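Local coordinates for protein nucleoside kinase (PDB 2C4E) that phosphorylates a wide range of nucleosides, above all inosine, guanosine and cytidine, to their monophosphates, with ATP as the best phosphate donor, at residues G66-N71 with E94-A99; L62-Y67 with K87-E92; A271-F276 with D291-R296. All blocks are in the same frame, centred on the assembly; numbering follows the deposited sequence.

Interaction 1: residues G66-N71 with E94-A99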
# COMPACT_ATOMS: atom_id res chain seq x y z
N GLY A 66 9.78 -12.90 4.17
CA GLY A 66 10.82 -12.03 3.63
C GLY A 66 11.84 -11.57 4.66
O GLY A 66 11.79 -11.98 5.82
N TYR A 67 12.76 -10.71 4.21
CA TYR A 67 13.80 -10.14 5.07
C TYR A 67 13.25 -9.28 6.21
O TYR A 67 13.96 -9.03 7.20
CB TYR A 67 14.82 -9.33 4.24
CG TYR A 67 14.24 -8.16 3.45
CD1 TYR A 67 13.88 -6.97 4.09
CD2 TYR A 67 14.07 -8.23 2.06
CE1 TYR A 67 13.36 -5.88 3.37
CE2 TYR A 67 13.55 -7.15 1.33
CZ TYR A 67 13.20 -5.98 2.00
OH TYR A 67 12.68 -4.91 1.29
N ASP A 68 12.00 -8.81 6.06
CA ASP A 68 11.33 -8.00 7.08
C ASP A 68 10.51 -8.82 8.06
O ASP A 68 9.89 -8.27 8.96
CB ASP A 68 10.46 -6.91 6.43
CG ASP A 68 9.28 -7.48 5.65
OD1 ASP A 68 9.34 -8.66 5.25
OD2 ASP A 68 8.26 -6.81 5.39
N PHE A 69 10.49 -10.13 7.87
CA PHE A 69 9.90 -11.04 8.85
C PHE A 69 10.87 -11.26 10.00
O PHE A 69 10.48 -11.21 11.16
CB PHE A 69 9.57 -12.39 8.21
CG PHE A 69 8.54 -13.19 8.97
CD1 PHE A 69 7.20 -12.93 8.79
CD2 PHE A 69 8.93 -14.20 9.84
CE1 PHE A 69 6.24 -13.68 9.47
CE2 PHE A 69 7.98 -14.94 10.53
CZ PHE A 69 6.63 -14.68 10.34
N LYS A 70 12.14 -11.52 9.65
CA LYS A 70 13.21 -11.78 10.62
C LYS A 70 13.22 -10.75 11.76
O LYS A 70 13.40 -9.55 11.52
CB LYS A 70 14.58 -11.79 9.93
CG LYS A 70 15.19 -13.17 9.73
CD LYS A 70 15.95 -13.25 8.41
CE LYS A 70 16.71 -14.56 8.28
NZ LYS A 70 17.05 -14.87 6.86
N ASN A 71 13.00 -11.23 12.98
CA ASN A 71 13.02 -10.43 14.21
C ASN A 71 11.86 -9.43 14.33
O ASN A 71 11.81 -8.65 15.28
CB ASN A 71 14.35 -9.68 14.36
CG ASN A 71 15.57 -10.57 14.15
OD1 ASN A 71 16.61 -10.12 13.68
ND2 ASN A 71 15.44 -11.85 14.51
N GLU A 94 13.52 -10.65 -1.11
CA GLU A 94 12.14 -10.21 -1.19
C GLU A 94 11.65 -9.83 0.20
O GLU A 94 12.11 -10.40 1.20
CB GLU A 94 11.26 -11.33 -1.79
CG GLU A 94 11.78 -11.95 -3.10
CD GLU A 94 12.03 -10.91 -4.18
OE1 GLU A 94 11.28 -9.91 -4.24
OE2 GLU A 94 12.98 -11.10 -4.97
N GLU A 95 10.68 -8.91 0.25
CA GLU A 95 9.87 -8.70 1.48
C GLU A 95 8.71 -9.71 1.64
O GLU A 95 8.32 -10.39 0.69
CB GLU A 95 9.28 -7.29 1.50
CG GLU A 95 8.13 -7.03 0.52
CD GLU A 95 7.83 -5.54 0.38
OE1 GLU A 95 7.23 -4.95 1.31
OE2 GLU A 95 8.20 -4.95 -0.65
N THR A 96 8.15 -9.76 2.87
CA THR A 96 7.02 -10.64 3.23
C THR A 96 5.76 -10.27 2.45
O THR A 96 5.50 -9.07 2.28
CB THR A 96 6.73 -10.49 4.76
OG1 THR A 96 7.91 -10.81 5.52
CG2 THR A 96 5.65 -11.48 5.26
N PRO A 97 4.95 -11.23 1.97
CA PRO A 97 3.70 -10.89 1.28
C PRO A 97 2.81 -9.94 2.09
O PRO A 97 2.73 -10.06 3.32
CB PRO A 97 3.01 -12.25 1.09
CG PRO A 97 4.15 -13.22 1.00
CD PRO A 97 5.17 -12.70 2.00
N LYS A 98 2.15 -9.01 1.41
CA LYS A 98 1.31 -8.00 2.08
C LYS A 98 0.02 -7.75 1.31
O LYS A 98 0.01 -7.87 0.09
CB LYS A 98 2.09 -6.69 2.22
CG LYS A 98 3.20 -6.76 3.24
CD LYS A 98 4.16 -5.60 3.13
CE LYS A 98 5.37 -5.81 4.03
NZ LYS A 98 6.40 -6.73 3.41
N ALA A 99 -1.06 -7.45 2.02
CA ALA A 99 -2.33 -7.10 1.41
C ALA A 99 -2.67 -5.65 1.77
O ALA A 99 -2.85 -5.36 2.95
CB ALA A 99 -3.44 -8.06 1.88

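Interaction 2: residues L62-Y67 with K87-E92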
# COMPACT_ATOMS: atom_id res chain seq x y z
N LEU A 62 4.09 -23.66 7.14
CA LEU A 62 5.01 -23.68 6.02
C LEU A 62 4.62 -22.53 5.10
O LEU A 62 3.58 -22.59 4.45
CB LEU A 62 4.96 -25.02 5.27
CG LEU A 62 6.14 -25.27 4.32
CD1 LEU A 62 6.12 -26.72 3.88
CD2 LEU A 62 6.12 -24.35 3.10
N SER A 63 5.45 -21.49 5.08
CA SER A 63 5.25 -20.31 4.26
C SER A 63 6.59 -19.75 3.81
O SER A 63 7.62 -20.04 4.43
CB SER A 63 4.55 -19.19 5.05
OG SER A 63 3.38 -19.63 5.69
N CYS A 64 6.57 -18.96 2.74
CA CYS A 64 7.71 -18.13 2.37
C CYS A 64 7.53 -16.71 2.93
O CYS A 64 6.57 -16.01 2.60
CB CYS A 64 7.85 -18.05 0.85
SG CYS A 64 8.31 -19.60 0.06
N VAL A 65 8.47 -16.29 3.77
CA VAL A 65 8.48 -14.95 4.36
C VAL A 65 9.73 -14.19 3.89
O VAL A 65 10.61 -14.77 3.27
CB VAL A 65 8.37 -15.00 5.91
CG1 VAL A 65 7.10 -15.75 6.32
CG2 VAL A 65 9.60 -15.67 6.55
N GLY A 66 9.78 -12.90 4.17
CA GLY A 66 10.82 -12.03 3.63
C GLY A 66 11.84 -11.57 4.66
O GLY A 66 11.79 -11.98 5.82
N TYR A 67 12.76 -10.71 4.21
CA TYR A 67 13.80 -10.14 5.07
C TYR A 67 13.25 -9.28 6.21
O TYR A 67 13.96 -9.03 7.20
CB TYR A 67 14.82 -9.33 4.24
CG TYR A 67 14.24 -8.16 3.45
CD1 TYR A 67 13.88 -6.97 4.09
CD2 TYR A 67 14.07 -8.23 2.06
CE1 TYR A 67 13.36 -5.88 3.37
CE2 TYR A 67 13.55 -7.15 1.33
CZ TYR A 67 13.20 -5.98 2.00
OH TYR A 67 12.68 -4.91 1.29
N LYS A 87 9.67 -24.78 9.54
CA LYS A 87 9.61 -25.00 8.09
C LYS A 87 9.50 -23.69 7.27
O LYS A 87 9.42 -23.75 6.05
CB LYS A 87 8.47 -25.97 7.72
CG LYS A 87 8.69 -27.43 8.17
CD LYS A 87 7.40 -28.23 8.09
CE LYS A 87 7.65 -29.72 8.22
NZ LYS A 87 8.32 -30.03 9.51
N LEU A 88 9.51 -22.52 7.91
CA LEU A 88 9.43 -21.27 7.15
C LEU A 88 10.69 -21.09 6.29
O LEU A 88 11.80 -21.37 6.74
CB LEU A 88 9.28 -20.04 8.06
CG LEU A 88 7.99 -19.81 8.84
CD1 LEU A 88 8.00 -18.43 9.48
CD2 LEU A 88 6.75 -19.99 7.98
N TYR A 89 10.49 -20.64 5.06
CA TYR A 89 11.57 -20.19 4.20
C TYR A 89 11.71 -18.69 4.36
O TYR A 89 10.75 -17.95 4.19
CB TYR A 89 11.29 -20.54 2.74
CG TYR A 89 12.39 -20.08 1.82
CD1 TYR A 89 12.33 -18.82 1.21
CD2 TYR A 89 13.51 -20.87 1.60
CE1 TYR A 89 13.36 -18.38 0.39
CE2 TYR A 89 14.55 -20.44 0.78
CZ TYR A 89 14.46 -19.20 0.18
OH TYR A 89 15.47 -18.75 -0.64
N TYR A 90 12.92 -18.23 4.70
CA TYR A 90 13.20 -16.81 4.87
C TYR A 90 13.96 -16.30 3.65
O TYR A 90 15.07 -16.77 3.36
CB TYR A 90 14.05 -16.59 6.12
CG TYR A 90 13.28 -16.65 7.42
CD1 TYR A 90 12.88 -17.87 7.96
CD2 TYR A 90 12.97 -15.49 8.12
CE1 TYR A 90 12.18 -17.92 9.16
CE2 TYR A 90 12.29 -15.53 9.31
CZ TYR A 90 11.89 -16.74 9.83
OH TYR A 90 11.20 -16.77 11.02
N SER A 91 13.38 -15.34 2.94
CA SER A 91 14.00 -14.75 1.76
C SER A 91 14.98 -13.66 2.19
O SER A 91 14.70 -12.90 3.11
CB SER A 91 12.95 -14.16 0.83
OG SER A 91 13.54 -13.63 -0.33
N GLU A 92 16.12 -13.60 1.51
CA GLU A 92 17.10 -12.54 1.72
C GLU A 92 16.76 -11.31 0.87
O GLU A 92 17.07 -10.18 1.25
CB GLU A 92 18.51 -13.04 1.36
CG GLU A 92 18.93 -14.34 2.05
CD GLU A 92 20.37 -14.74 1.74
OE1 GLU A 92 20.66 -15.08 0.57
OE2 GLU A 92 21.21 -14.72 2.66

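Interaction 3: residues A271-F276 with D291-R296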
# COMPACT_ATOMS: atom_id res chain seq x y z
N ALA A 271 -18.30 -23.16 12.93
CA ALA A 271 -19.28 -22.07 12.96
C ALA A 271 -19.11 -21.21 14.21
O ALA A 271 -19.11 -19.98 14.12
CB ALA A 271 -20.68 -22.64 12.91
N ALA A 272 -18.96 -21.85 15.36
CA ALA A 272 -18.81 -21.11 16.61
C ALA A 272 -17.51 -20.31 16.61
O ALA A 272 -17.47 -19.16 17.05
CB ALA A 272 -18.85 -22.06 17.78
N THR A 273 -16.44 -20.90 16.09
CA THR A 273 -15.16 -20.20 16.02
C THR A 273 -15.26 -18.95 15.17
O THR A 273 -14.78 -17.90 15.56
CB THR A 273 -14.06 -21.11 15.45
OG1 THR A 273 -13.99 -22.31 16.22
CG2 THR A 273 -12.69 -20.46 15.62
N ALA A 274 -15.89 -19.09 14.00
CA ALA A 274 -16.06 -17.98 13.07
C ALA A 274 -16.85 -16.84 13.67
O ALA A 274 -16.64 -15.68 13.31
CB ALA A 274 -16.75 -18.45 11.79
N SER A 275 -17.76 -17.16 14.59
CA SER A 275 -18.60 -16.16 15.23
C SER A 275 -17.80 -15.23 16.15
O SER A 275 -18.23 -14.11 16.41
CB SER A 275 -19.76 -16.82 16.00
OG SER A 275 -19.33 -17.37 17.23
N PHE A 276 -16.65 -15.70 16.65
CA PHE A 276 -15.78 -14.85 17.47
C PHE A 276 -14.91 -13.92 16.64
O PHE A 276 -14.71 -12.76 16.99
CB PHE A 276 -14.85 -15.70 18.34
CG PHE A 276 -15.48 -16.23 19.57
CD1 PHE A 276 -15.97 -17.53 19.62
CD2 PHE A 276 -15.60 -15.44 20.70
CE1 PHE A 276 -16.56 -18.01 20.77
CE2 PHE A 276 -16.19 -15.92 21.84
CZ PHE A 276 -16.67 -17.22 21.88
N ASP A 291 -12.51 -23.78 25.13
CA ASP A 291 -13.60 -23.73 26.11
C ASP A 291 -14.57 -22.60 25.79
O ASP A 291 -15.77 -22.75 25.98
CB ASP A 291 -13.08 -23.62 27.54
CG ASP A 291 -12.43 -24.90 28.03
OD1 ASP A 291 -12.55 -25.97 27.36
OD2 ASP A 291 -11.79 -24.94 29.10
N LYS A 292 -14.07 -21.47 25.26
CA LYS A 292 -14.94 -20.36 24.91
C LYS A 292 -15.85 -20.71 23.72
O LYS A 292 -17.01 -20.28 23.67
CB LYS A 292 -14.14 -19.08 24.60
CG LYS A 292 -13.52 -18.43 25.83
CD LYS A 292 -14.52 -17.56 26.59
CE LYS A 292 -13.93 -17.08 27.91
NZ LYS A 292 -14.97 -16.49 28.81
N VAL A 293 -15.31 -21.48 22.77
CA VAL A 293 -16.09 -21.91 21.62
C VAL A 293 -17.16 -22.90 22.05
O VAL A 293 -18.32 -22.81 21.62
CB VAL A 293 -15.19 -22.53 20.54
CG1 VAL A 293 -15.99 -23.31 19.53
CG2 VAL A 293 -14.39 -21.44 19.86
N VAL A 294 -16.79 -23.85 22.91
CA VAL A 294 -17.76 -24.83 23.40
C VAL A 294 -18.89 -24.10 24.15
O VAL A 294 -20.06 -24.43 23.97
CB VAL A 294 -17.08 -25.92 24.27
CG1 VAL A 294 -18.11 -26.83 24.92
CG2 VAL A 294 -16.11 -26.74 23.41
N GLU A 295 -18.53 -23.10 24.94
CA GLU A 295 -19.50 -22.34 25.72
C GLU A 295 -20.51 -21.61 24.84
O GLU A 295 -21.69 -21.53 25.16
CB GLU A 295 -18.77 -21.33 26.62
CG GLU A 295 -19.64 -20.63 27.65
CD GLU A 295 -18.86 -19.58 28.44
OE1 GLU A 295 -17.88 -19.03 27.90
OE2 GLU A 295 -19.22 -19.32 29.61
N ARG A 296 -20.04 -21.09 23.71
CA ARG A 296 -20.91 -20.33 22.83
C ARG A 296 -21.92 -21.22 22.12
O ARG A 296 -23.08 -20.84 21.97
CB ARG A 296 -20.12 -19.52 21.82
CG ARG A 296 -20.98 -18.58 21.03
CD ARG A 296 -20.23 -17.55 20.27
NE ARG A 296 -19.90 -16.39 21.08
CZ ARG A 296 -19.35 -15.28 20.59
NH1 ARG A 296 -19.07 -15.21 19.29
NH2 ARG A 296 -19.08 -14.25 21.38

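Interaction 1: residues G66-N71 with E94-A99
With chi1 at 66°, Asp68 sets its CG between its own backbone N and carbonyl carbon, which turns the carboxylate toward Thr96 and Lys98; Thr96 answers with OG1 beside its backbone N (chi1 -58°), where the hydroxyl reaches both Asp68 and Gly66. Asp68 OD1 is gripped twice: Thr96 N comes in on the syn side at 2.9 Å, somewhat out of the carboxylate plane, while Thr96 OG1 donates from the opposite face, 2.6 Å from Asp68 OD1 and above that plane. The same Thr96 OG1 accepts from Gly66 N at 3.1 Å, which leaves the hydroxyl little freedom to turn.

These bonds tie the loop between strand 64-65 and helix 73-80 to the chain entering strand 98-103, part of the four-stranded sheet that supplies the lid of ribokinase-family enzymes. Lys98 bends at its last torsion to bring NZ 2.7 Å from Asp68 OD2, on the syn side and again tilted out of the plane. Lys98 NZ also holds Glu95 OE1 on its anti lone pair, at 2.9 Å, and donates to Thr96 O. This salt-bridge network probably offsets the repulsion between the two carboxylates.

Further out, Tyr67 N donates to Glu94 O at 3.1 Å, and one face of the Tyr67 ring lies over Glu95 CA, off-centre. Glu95 also packs on Ala37 of the second subunit.

Interaction 2: residues L62-Y67 with K87-E92
Val65 and Tyr90 point the same way from neighbouring strands, and one methyl of the valine sits squarely over the tyrosine ring. The valine keeps CG1 beside its backbone N, anti to the carbonyl carbon (chi1 -57°), which puts CG2 between N and the carbonyl carbon and over the ring: Val65 CG2 is 3.8 Å from the Tyr90 centroid, a CH-pi contact close to the ring normal. Tyr90 OH is bonded to Glu75 of helix 73-80, a second hold on the ring that receives the methyl. The other branch, Val65 CG1, touches Leu88 CD1 at 4.2 Å.

Strands 64-65 and 89-90 form a small parallel sheet, and with helix 73-80 between them they make a beta-alpha-beta unit. Its backbone bonds run from Tyr89 N to Ser63 O (3.0 Å), from Val65 N to Tyr89 O (2.9 Å) and from Ser91 N to Val65 O (2.8 Å). Cys64 and Tyr89 project from the face away from Val65. Cys64 SG lies against Tyr89 CB at 4.1 Å. Tyr89 holds CG anti to the backbone N (chi1 179°), a setting in which its ring meets Cys64 SG obliquely, as a sulfur-aromatic contact. That ring also meets His120.

Toward the start of the pairing, Leu88 brings CD2 to within 3.8 Å of Ser63 CB, while Ser63 OG bonds to Gly12 O and Thr14. Ser63 N is buried here without a polar partner. Leu62 crosses Lys87 at about a right angle, its CG resting near Lys87 CB and O. At the far end Ser91 CB packs against Val65 O, and Ser91 OG bonds to His120 and Glu94 N.

Interaction 3: residues A271-F276 with D291-R296
Arg296 reaches from helix 290-299 across the ring of Phe276 to Ser275 on helix 263-277. Its CB lies 4.0 Å from Phe276 CE1; the extended run from CB through CG brings Arg296 CD beside Ser275 OG, and the bend at chi3 (-85°) then turns NE and the guanidinium flat over the phenyl ring. Arg296 NE is 3.4 Å from Phe276 CZ, Arg296 CZ stands 3.6 Å from the Phe276 ring centroid, and Arg296 NH2 is over Phe276 CE2. The planes are 9° apart, an offset cation-pi stack. At the tip, Arg296 NH1 donates to Ser275 OG at 3.0 Å, nearly in the guanidinium plane, and forms a salt bridge with Glu279; Ser275 OG in turn donates to Ala272 O. With an alanine here, the Phe276 face would probably lose its cover and Glu279 its charged mate. Nearer the crossing point, Ala272 CB packs on Val293 CG1 at 3.6 Å, and Val293 CG2 meets Thr273 OG1, whose hydrogen bond goes to Ile269 O. Lys292 O approaches the Phe276 edge. The axes pass 9.0 Å apart at 105°, a nearly perpendicular helix crossing that packs the last helix of the ribokinase fold against helix 263-277.

How the interactions relate
Interactions 1 and 2 adjoin, their centres about 8 Å apart, and share Gly66 and Tyr67: as the chain leaves strand 64-65, its partner changes from 87-92 to 94-99. Phe69 of interaction 1 packs on Leu88 and Tyr90 of interaction 2, with Phe69 CE2 3.6 Å from Leu88 CD1. Interaction 3 lies about 32 Å from each of them between centres, and on the opposite side of the chain's centre from interaction 2. Between side chains, Lys98 of interaction 1 is about 6 Å from substrate-binding Phe113, Ser63 of interaction 2 about 7 Å from substrate-binding Gly43, and Thr273 of interaction 3 about 9 Å from Asp247, the probable proton acceptor.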